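Local coordinates for protein angiotensin-converting enzyme (PDB 6S1Y) that is a zinc metallopeptidase of the angiotensin-converting enzyme family from the malaria mosquito, probably cleaving small peptides, at residues Glu574-Asp577 / Pro578-Gln581; Glu316-Thr319 / Asp320-Leu324; Ala63-Val66 / Ala67-Gln71. All blocks are in the same frame, centred on the assembly; numbering follows the deposited sequence.

Interaction 1. Residues Glu574-Asp577 / Pro578-Gln581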
loop_
_atom_site.group_PDB
_atom_site.type_symbol
_atom_site.label_atom_id
_atom_site.label_comp_id
_atom_site.label_asym_id
_atom_site.label_seq_id
_atom_site.Cartn_x
_atom_site.Cartn_y
_atom_site.Cartn_z
ATOM N N GLU A 574 8.863 -2.914 -19.330
ATOM C CA GLU A 574 10.110 -3.614 -19.653
ATOM C C GLU A 574 10.341 -4.774 -18.696
ATOM O O GLU A 574 10.784 -5.856 -19.112
ATOM C CB GLU A 574 11.302 -2.644 -19.603
ATOM C CG GLU A 574 12.663 -3.286 -19.942
ATOM C CD GLU A 574 13.868 -2.333 -19.773
ATOM O OE1 GLU A 574 13.678 -1.102 -19.597
ATOM O OE2 GLU A 574 15.021 -2.840 -19.800
ATOM N N TYR A 575 10.074 -4.551 -17.404
ATOM C CA TYR A 575 10.313 -5.581 -16.400
ATOM C C TYR A 575 9.535 -6.845 -16.724
ATOM O O TYR A 575 10.065 -7.961 -16.631
ATOM C CB TYR A 575 9.915 -5.036 -15.018
ATOM C CG TYR A 575 10.205 -5.947 -13.851
ATOM C CD1 TYR A 575 9.292 -6.924 -13.471
ATOM C CD2 TYR A 575 11.364 -5.804 -13.108
ATOM C CE1 TYR A 575 9.535 -7.757 -12.394
ATOM C CE2 TYR A 575 11.631 -6.642 -12.019
ATOM C CZ TYR A 575 10.697 -7.618 -11.669
ATOM O OH TYR A 575 10.917 -8.453 -10.612
ATOM N N PHE A 576 8.271 -6.678 -17.111
ATOM C CA PHE A 576 7.378 -7.789 -17.414
ATOM C C PHE A 576 7.282 -8.110 -18.905
ATOM O O PHE A 576 6.360 -8.820 -19.306
ATOM C CB PHE A 576 5.969 -7.506 -16.884
ATOM C CG PHE A 576 5.874 -7.557 -15.403
ATOM C CD1 PHE A 576 6.037 -8.744 -14.734
ATOM C CD2 PHE A 576 5.663 -6.401 -14.669
ATOM C CE1 PHE A 576 5.980 -8.779 -13.366
ATOM C CE2 PHE A 576 5.612 -6.440 -13.292
ATOM C CZ PHE A 576 5.764 -7.613 -12.649
ATOM N N ASP A 577 8.193 -7.614 -19.739
ATOM C CA ASP A 577 8.008 -7.963 -21.147
ATOM C C ASP A 577 8.307 -9.439 -21.402
ATOM O O ASP A 577 7.592 -10.064 -22.187
ATOM C CB ASP A 577 8.861 -7.097 -22.076
ATOM C CG ASP A 577 8.554 -7.368 -23.555
ATOM O OD1 ASP A 577 7.463 -6.974 -24.047
ATOM O OD2 ASP A 577 9.384 -8.040 -24.205
ATOM N N PRO A 578 9.348 -10.033 -20.805
ATOM C CA PRO A 578 9.578 -11.469 -21.063
ATOM C C PRO A 578 8.398 -12.335 -20.632
ATOM O O PRO A 578 8.047 -13.305 -21.320
ATOM C CB PRO A 578 10.855 -11.775 -20.263
ATOM C CG PRO A 578 11.555 -10.435 -20.125
ATOM C CD PRO A 578 10.434 -9.426 -20.002
ATOM N N LEU A 579 7.752 -11.994 -19.518
ATOM C CA LEU A 579 6.567 -12.735 -19.114
ATOM C C LEU A 579 5.438 -12.531 -20.119
ATOM O O LEU A 579 4.771 -13.492 -20.523
ATOM C CB LEU A 579 6.120 -12.303 -17.717
ATOM C CG LEU A 579 4.820 -12.948 -17.215
ATOM C CD1 LEU A 579 5.039 -14.460 -17.051
ATOM C CD2 LEU A 579 4.326 -12.326 -15.902
ATOM N N TYR A 580 5.218 -11.279 -20.534
ATOM C CA TYR A 580 4.170 -10.968 -21.507
ATOM C C TYR A 580 4.333 -11.778 -22.782
ATOM O O TYR A 580 3.341 -12.295 -23.313
ATOM C CB TYR A 580 4.201 -9.476 -21.835
ATOM C CG TYR A 580 3.150 -8.996 -22.813
ATOM C CD1 TYR A 580 1.829 -9.395 -22.699
ATOM C CD2 TYR A 580 3.472 -8.090 -23.834
ATOM C CE1 TYR A 580 0.850 -8.930 -23.582
ATOM C CE2 TYR A 580 2.488 -7.612 -24.724
ATOM C CZ TYR A 580 1.181 -8.036 -24.589
ATOM O OH TYR A 580 0.215 -7.576 -25.474
ATOM N N GLN A 581 5.563 -11.878 -23.306
ATOM C CA GLN A 581 5.784 -12.625 -24.542
ATOM C C GLN A 581 5.489 -14.104 -24.331
ATOM O O GLN A 581 4.914 -14.760 -25.200
ATOM C CB GLN A 581 7.208 -12.441 -25.056
ATOM C CG GLN A 581 7.609 -11.013 -25.335
ATOM C CD GLN A 581 6.686 -10.311 -26.347
ATOM O OE1 GLN A 581 6.202 -10.919 -27.308
ATOM N NE2 GLN A 581 6.436 -9.029 -26.120
HETATM O O HOH W 1 9.046 -10.655 -17.107
#

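Interaction 2. Residues Glu316-Thr319 / Asp320-Leu324. With NAG (2-acetamido-2-deoxy-beta-D-glucopyranose), chain B.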
loop_
_atom_site.group_PDB
_atom_site.type_symbol
_atom_site.label_atom_id
_atom_site.label_comp_id
_atom_site.label_asym_id
_atom_site.label_seq_id
_atom_site.Cartn_x
_atom_site.Cartn_y
_atom_site.Cartn_z
ATOM N N GLU A 316 5.762 -8.351 16.833
ATOM C CA GLU A 316 4.999 -9.593 16.849
ATOM C C GLU A 316 3.615 -9.230 17.362
ATOM O O GLU A 316 3.440 -8.190 18.008
ATOM C CB GLU A 316 5.568 -10.677 17.768
ATOM C CG GLU A 316 6.970 -11.165 17.463
ATOM C CD GLU A 316 7.247 -12.585 17.991
ATOM O OE1 GLU A 316 6.452 -13.110 18.811
ATOM O OE2 GLU A 316 8.260 -13.174 17.562
ATOM N N LYS A 317 2.636 -10.100 17.113
ATOM C CA LYS A 317 1.322 -9.923 17.728
ATOM C C LYS A 317 1.439 -10.158 19.231
ATOM O O LYS A 317 1.902 -11.226 19.647
ATOM C CB LYS A 317 0.290 -10.882 17.138
ATOM C CG LYS A 317 -1.155 -10.504 17.467
ATOM C CD LYS A 317 -2.134 -11.529 16.883
ATOM C CE LYS A 317 -3.583 -11.234 17.248
ATOM N NZ LYS A 317 -4.488 -12.346 16.808
ATOM N N PRO A 318 1.024 -9.211 20.072
ATOM C CA PRO A 318 1.016 -9.459 21.519
ATOM C C PRO A 318 0.167 -10.665 21.870
ATOM O O PRO A 318 -0.811 -10.976 21.202
ATOM C CB PRO A 318 0.408 -8.176 22.099
ATOM C CG PRO A 318 0.709 -7.122 21.081
ATOM C CD PRO A 318 0.629 -7.829 19.740
ATOM N N THR A 319 0.530 -11.313 22.967
ATOM C CA THR A 319 -0.087 -12.560 23.396
ATOM C C THR A 319 -1.082 -12.367 24.541
ATOM O O THR A 319 -1.557 -13.355 25.113
ATOM C CB THR A 319 1.008 -13.555 23.814
ATOM O OG1 THR A 319 1.971 -12.889 24.646
ATOM C CG2 THR A 319 1.729 -14.133 22.597
ATOM N N ASP A 320 -1.425 -11.123 24.876
ATOM C CA ASP A 320 -2.182 -10.826 26.085
ATOM C C ASP A 320 -3.657 -10.556 25.818
ATOM O O ASP A 320 -4.366 -10.107 26.719
ATOM C CB ASP A 320 -1.553 -9.633 26.811
ATOM C CG ASP A 320 -1.601 -8.358 25.988
ATOM O OD1 ASP A 320 -2.362 -8.292 24.986
ATOM O OD2 ASP A 320 -0.861 -7.416 26.340
ATOM N N GLY A 321 -4.139 -10.813 24.612
ATOM C CA GLY A 321 -5.561 -10.744 24.349
ATOM C C GLY A 321 -6.128 -9.355 24.176
ATOM O O GLY A 321 -7.344 -9.220 23.996
ATOM N N ARG A 322 -5.302 -8.320 24.224
ATOM C CA ARG A 322 -5.769 -6.975 23.929
ATOM C C ARG A 322 -6.219 -6.863 22.464
ATOM O O ARG A 322 -5.745 -7.582 21.580
ATOM C CB ARG A 322 -4.653 -5.968 24.183
ATOM C CG ARG A 322 -3.608 -5.993 23.081
ATOM C CD ARG A 322 -2.631 -4.845 23.211
ATOM N NE ARG A 322 -1.485 -5.220 24.011
ATOM C CZ ARG A 322 -0.302 -4.633 23.928
ATOM N NH1 ARG A 322 0.683 -5.031 24.720
ATOM N NH2 ARG A 322 -0.111 -3.655 23.052
ATOM N N ASP A 323 -7.104 -5.914 22.204
ATOM C CA ASP A 323 -7.476 -5.594 20.835
ATOM C C ASP A 323 -6.507 -4.569 20.273
ATOM O O ASP A 323 -6.005 -3.701 20.994
ATOM C CB ASP A 323 -8.901 -5.057 20.760
ATOM C CG ASP A 323 -9.932 -6.151 20.901
ATOM O OD1 ASP A 323 -9.895 -7.129 20.108
ATOM O OD2 ASP A 323 -10.761 -6.036 21.822
ATOM N N LEU A 324 -6.237 -4.677 18.976
ATOM C CA LEU A 324 -5.319 -3.744 18.343
ATOM C C LEU A 324 -5.509 -3.808 16.844
ATOM O O LEU A 324 -6.114 -4.746 16.317
ATOM C CB LEU A 324 -3.864 -4.050 18.697
ATOM C CG LEU A 324 -3.256 -5.242 17.958
ATOM C CD1 LEU A 324 -1.754 -5.038 17.832
ATOM C CD2 LEU A 324 -3.604 -6.539 18.665
HETATM C C1 NAG B . -4.465 -0.560 27.347
HETATM C C2 NAG B . -3.334 -0.799 28.349
HETATM C C3 NAG B . -3.846 -0.696 29.795
HETATM C C4 NAG B . -4.589 0.613 30.019
HETATM C C5 NAG B . -5.693 0.734 28.971
HETATM C C6 NAG B . -6.466 2.029 29.055
HETATM C C7 NAG B . -1.453 -2.237 27.711
HETATM C C8 NAG B . -0.970 -3.644 27.542
HETATM N N2 NAG B . -2.714 -2.096 28.123
HETATM O O3 NAG B . -2.729 -0.801 30.676
HETATM O O4 NAG B . -5.215 0.640 31.298
HETATM O O5 NAG B . -5.128 0.673 27.653
HETATM O O6 NAG B . -7.654 1.978 28.270
HETATM O O7 NAG B . -0.741 -1.269 27.474
#

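Interaction 3. Residues Ala63-Val66 / Ala67-Gln71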
loop_
_atom_site.group_PDB
_atom_site.type_symbol
_atom_site.label_atom_id
_atom_site.label_comp_id
_atom_site.label_asym_id
_atom_site.label_seq_id
_atom_site.Cartn_x
_atom_site.Cartn_y
_atom_site.Cartn_z
ATOM N N ALA A 63 -3.833 24.121 14.377
ATOM C CA ALA A 63 -3.670 24.306 12.932
ATOM C C ALA A 63 -4.569 25.415 12.408
ATOM O O ALA A 63 -4.188 26.135 11.475
ATOM C CB ALA A 63 -3.953 23.000 12.181
ATOM N N LYS A 64 -5.752 25.585 12.990
ATOM C CA LYS A 64 -6.611 26.701 12.602
ATOM C C LYS A 64 -5.940 28.039 12.916
ATOM O O LYS A 64 -5.935 28.956 12.086
ATOM C CB LYS A 64 -7.957 26.606 13.305
ATOM C CG LYS A 64 -8.952 25.632 12.688
ATOM C CD LYS A 64 -10.233 25.630 13.504
ATOM C CE LYS A 64 -11.077 24.397 13.252
ATOM N NZ LYS A 64 -11.375 23.671 14.526
ATOM N N ALA A 65 -5.379 28.166 14.121
ATOM C CA ALA A 65 -4.694 29.395 14.511
ATOM C C ALA A 65 -3.485 29.655 13.629
ATOM O O ALA A 65 -3.262 30.787 13.181
ATOM C CB ALA A 65 -4.261 29.306 15.973
ATOM N N VAL A 66 -2.685 28.616 13.376
ATOM C CA VAL A 66 -1.539 28.760 12.485
ATOM C C VAL A 66 -1.984 29.259 11.122
ATOM O O VAL A 66 -1.340 30.127 10.526
ATOM C CB VAL A 66 -0.785 27.420 12.367
ATOM C CG1 VAL A 66 0.164 27.455 11.180
ATOM C CG2 VAL A 66 -0.049 27.116 13.660
ATOM N N ALA A 67 -3.084 28.712 10.600
ATOM C CA ALA A 67 -3.513 29.078 9.255
ATOM C C ALA A 67 -3.911 30.543 9.192
ATOM O O ALA A 67 -3.583 31.244 8.228
ATOM C CB ALA A 67 -4.676 28.193 8.804
ATOM N N GLU A 68 -4.629 31.024 10.207
ATOM C CA GLU A 68 -4.971 32.441 10.253
ATOM C C GLU A 68 -3.725 33.301 10.440
ATOM O O GLU A 68 -3.518 34.278 9.713
ATOM C CB GLU A 68 -5.972 32.698 11.372
ATOM C CG GLU A 68 -6.524 34.104 11.369
ATOM C CD GLU A 68 -7.517 34.329 12.486
ATOM O OE1 GLU A 68 -7.236 35.162 13.380
ATOM O OE2 GLU A 68 -8.573 33.656 12.476
ATOM N N GLU A 69 -2.874 32.943 11.405
ATOM C CA GLU A 69 -1.655 33.708 11.625
ATOM C C GLU A 69 -0.855 33.884 10.343
ATOM O O GLU A 69 -0.134 34.875 10.192
ATOM C CB GLU A 69 -0.785 33.027 12.685
ATOM C CG GLU A 69 -1.292 33.189 14.104
ATOM C CD GLU A 69 -0.396 32.496 15.120
ATOM O OE1 GLU A 69 -0.926 31.919 16.104
ATOM O OE2 GLU A 69 0.841 32.519 14.920
ATOM N N LEU A 70 -0.968 32.947 9.408
ATOM C CA LEU A 70 -0.163 32.986 8.199
ATOM C C LEU A 70 -0.803 33.786 7.074
ATOM O O LEU A 70 -0.116 34.111 6.099
ATOM C CB LEU A 70 0.119 31.567 7.716
ATOM C CG LEU A 70 1.100 30.811 8.605
ATOM C CD1 LEU A 70 1.045 29.328 8.301
ATOM C CD2 LEU A 70 2.510 31.355 8.424
ATOM N N GLN A 71 -2.091 34.114 7.182
ATOM C CA GLN A 71 -2.740 34.963 6.188
ATOM C C GLN A 71 -2.293 36.414 6.279
ATOM O O GLN A 71 -2.766 37.241 5.491
ATOM C CB GLN A 71 -4.260 34.877 6.341
ATOM C CG GLN A 71 -4.891 33.759 5.532
ATOM C CD GLN A 71 -6.259 33.348 6.054
ATOM O OE1 GLN A 71 -6.483 33.294 7.266
ATOM N NE2 GLN A 71 -7.181 33.046 5.137
#

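Interaction 1. Residues Glu574-Asp577 / Pro578-Gln581
Leu-579 CD2 comes obliquely to the ring of Phe-576, 4.1 Å from its CD1, as the two side chains run alongside and point the same way. Tyr-575 CD1 lies 3.6 Å above the plane of the Phe-576 ring, over its centre, while Phe-576 CG sits in plane at the edge of the Tyr-575 ring. The third aromatic, Tyr-580, meets Asp-577 OD1 at its edge. The bend of Gln-581 at chi2 (-57°) brings its amide back to the Asp-577 carboxylate one turn earlier: Gln-581 NE2 donates to Asp-577 OD1 over 3.1 Å. The donor comes from the syn side, 30° out of the carboxylate plane, whereas the oxygen lies nearly in the plane of the amide. All this occurs at a break between two helices. Helix 570-575 ends just before Phe-576, which is the N-cap residue of helix 577-590, and Pro-578 falls in the new first turn, where its missing N-H costs no bond. Regular helical bonding resumes with Tyr-580 N to Phe-576 O at 3.0 Å and Gln-581 N to Asp-577 O at 2.9 Å. Between the helices a water stands in for a direct bond, donating to Tyr-575 O (2.9 Å) and accepting from Leu-579 N (3.0 Å); Tyr-575 O also receives Asn-528 ND2. Helix 414-429 packs against the buried side, with Phe-421 against Pro-578 and Leu-579 and Leu-429 against Phe-576, and Tyr-580 packs on Pro-216, Leu-217 and Gln-220 of helix 203-233.

Interaction 2. Residues Glu316-Thr319 / Asp320-Leu324
Pro-318 and Arg-322 cross at about a right angle, and the proline ring lies over a guanidinium face: Pro-318 CG is 3.9 Å above the plane, over its centre. Across the opposite face lies the acetamido methyl of an N-acetylglucosamine, its C8 at 3.6 Å from Arg-322 NH1. The guanidinium edge is taken by Asp-320, whose OD2 lies in plane and accepts from both Arg-322 NE and Arg-322 NH1, each at 3.3 Å, in a side-on salt bridge. A bend of the arginine chain at chi3 (91°) turns the edge of the group to this carboxylate. Asp-320 OD1 meanwhile accepts Arg-322 N at 3.0 Å, closing an Asx turn, with Gly-321 between the two residues at a positive phi (78°). Leu-324, which is buried, reaches toward the proline ring, its CD1 4.1 Å from Pro-318 CD. The sugar belongs to a protein-linked glycan and is hydrogen-bonded to Thr-45 OG1. The turn lies in the loop between helix 307-312 and strand 329-332; it is tied to the end of helix 12-42 through Arg-322 NH2 and Ser-42 O, and just beyond it by backbone bonding of Asp-323 with Leu-44.

Interaction 3. Residues Ala63-Val66 / Ala67-Gln71
Val-66 and Leu-70 lie side by side one turn apart on the helix, both pointing the same way, with Val-66 CG1 only 3.5 Å from Leu-70 CD1. A chi1 of 165° at Val-66 swings CG1 to the side away from the backbone N, which turns this methyl forward along the helix to the leucine. Beside this pair, the Glu-69 chain, extended beyond CG, runs back along the preceding turn, its CG 3.2 Å from Ala-65 O, and Ala-67 CB rests 3.4 Å from Ala-63 O. Backbone bonds hold the spacing: Ala-67 N to Ala-63 O at 2.9 Å, Glu-68 N to Lys-64 O at 3.1 Å and Glu-69 N to Ala-65 O at 2.8 Å, the last almost straight at 172°. This is the C-terminal turn of helix 46-70. The bond from Leu-70 N to Val-66 O is weak, bent to 130°, and Gln-71 N bonds to Glu-68 O at 2.9 Å, an i to i-3 bond, and only weakly to Ala-67 O. Helix 12-42 packs on this face: Ile-22 touches Val-66, Leu-70 and the Glu-69 chain, and Val-19 also packs on Leu-70. On that same helix Arg-25 forms a salt bridge with Glu-69 OE1, giving the carboxylate a partner beyond its own helix. Leu-93, from a loop, packs against both Ala-63 and Ala-67, and Lys-64 NZ makes a weak hydrogen bond to Leu-98 O.

In the fold
Along the chain interaction 3 comes first, then interaction 2 and finally interaction 1, and none touches another. The centres of interaction 1 and interaction 2 are about 43 Å apart. Those of interaction 1 and interaction 3 are about 51 Å apart, and those of interaction 2 and interaction 3 about 41 Å; interaction 1 lies on the opposite side of the chain's centre from both others. Helix 12-42 is a shared element: its first half packs on interaction 3, and its C-terminal end is bonded to interaction 2. Interaction 1 instead joins two consecutive helices near the C-terminus. The three thus lie in separate parts of a mainly helical enzyme, whose zinc is bound by His-357, His-361 and Glu-385.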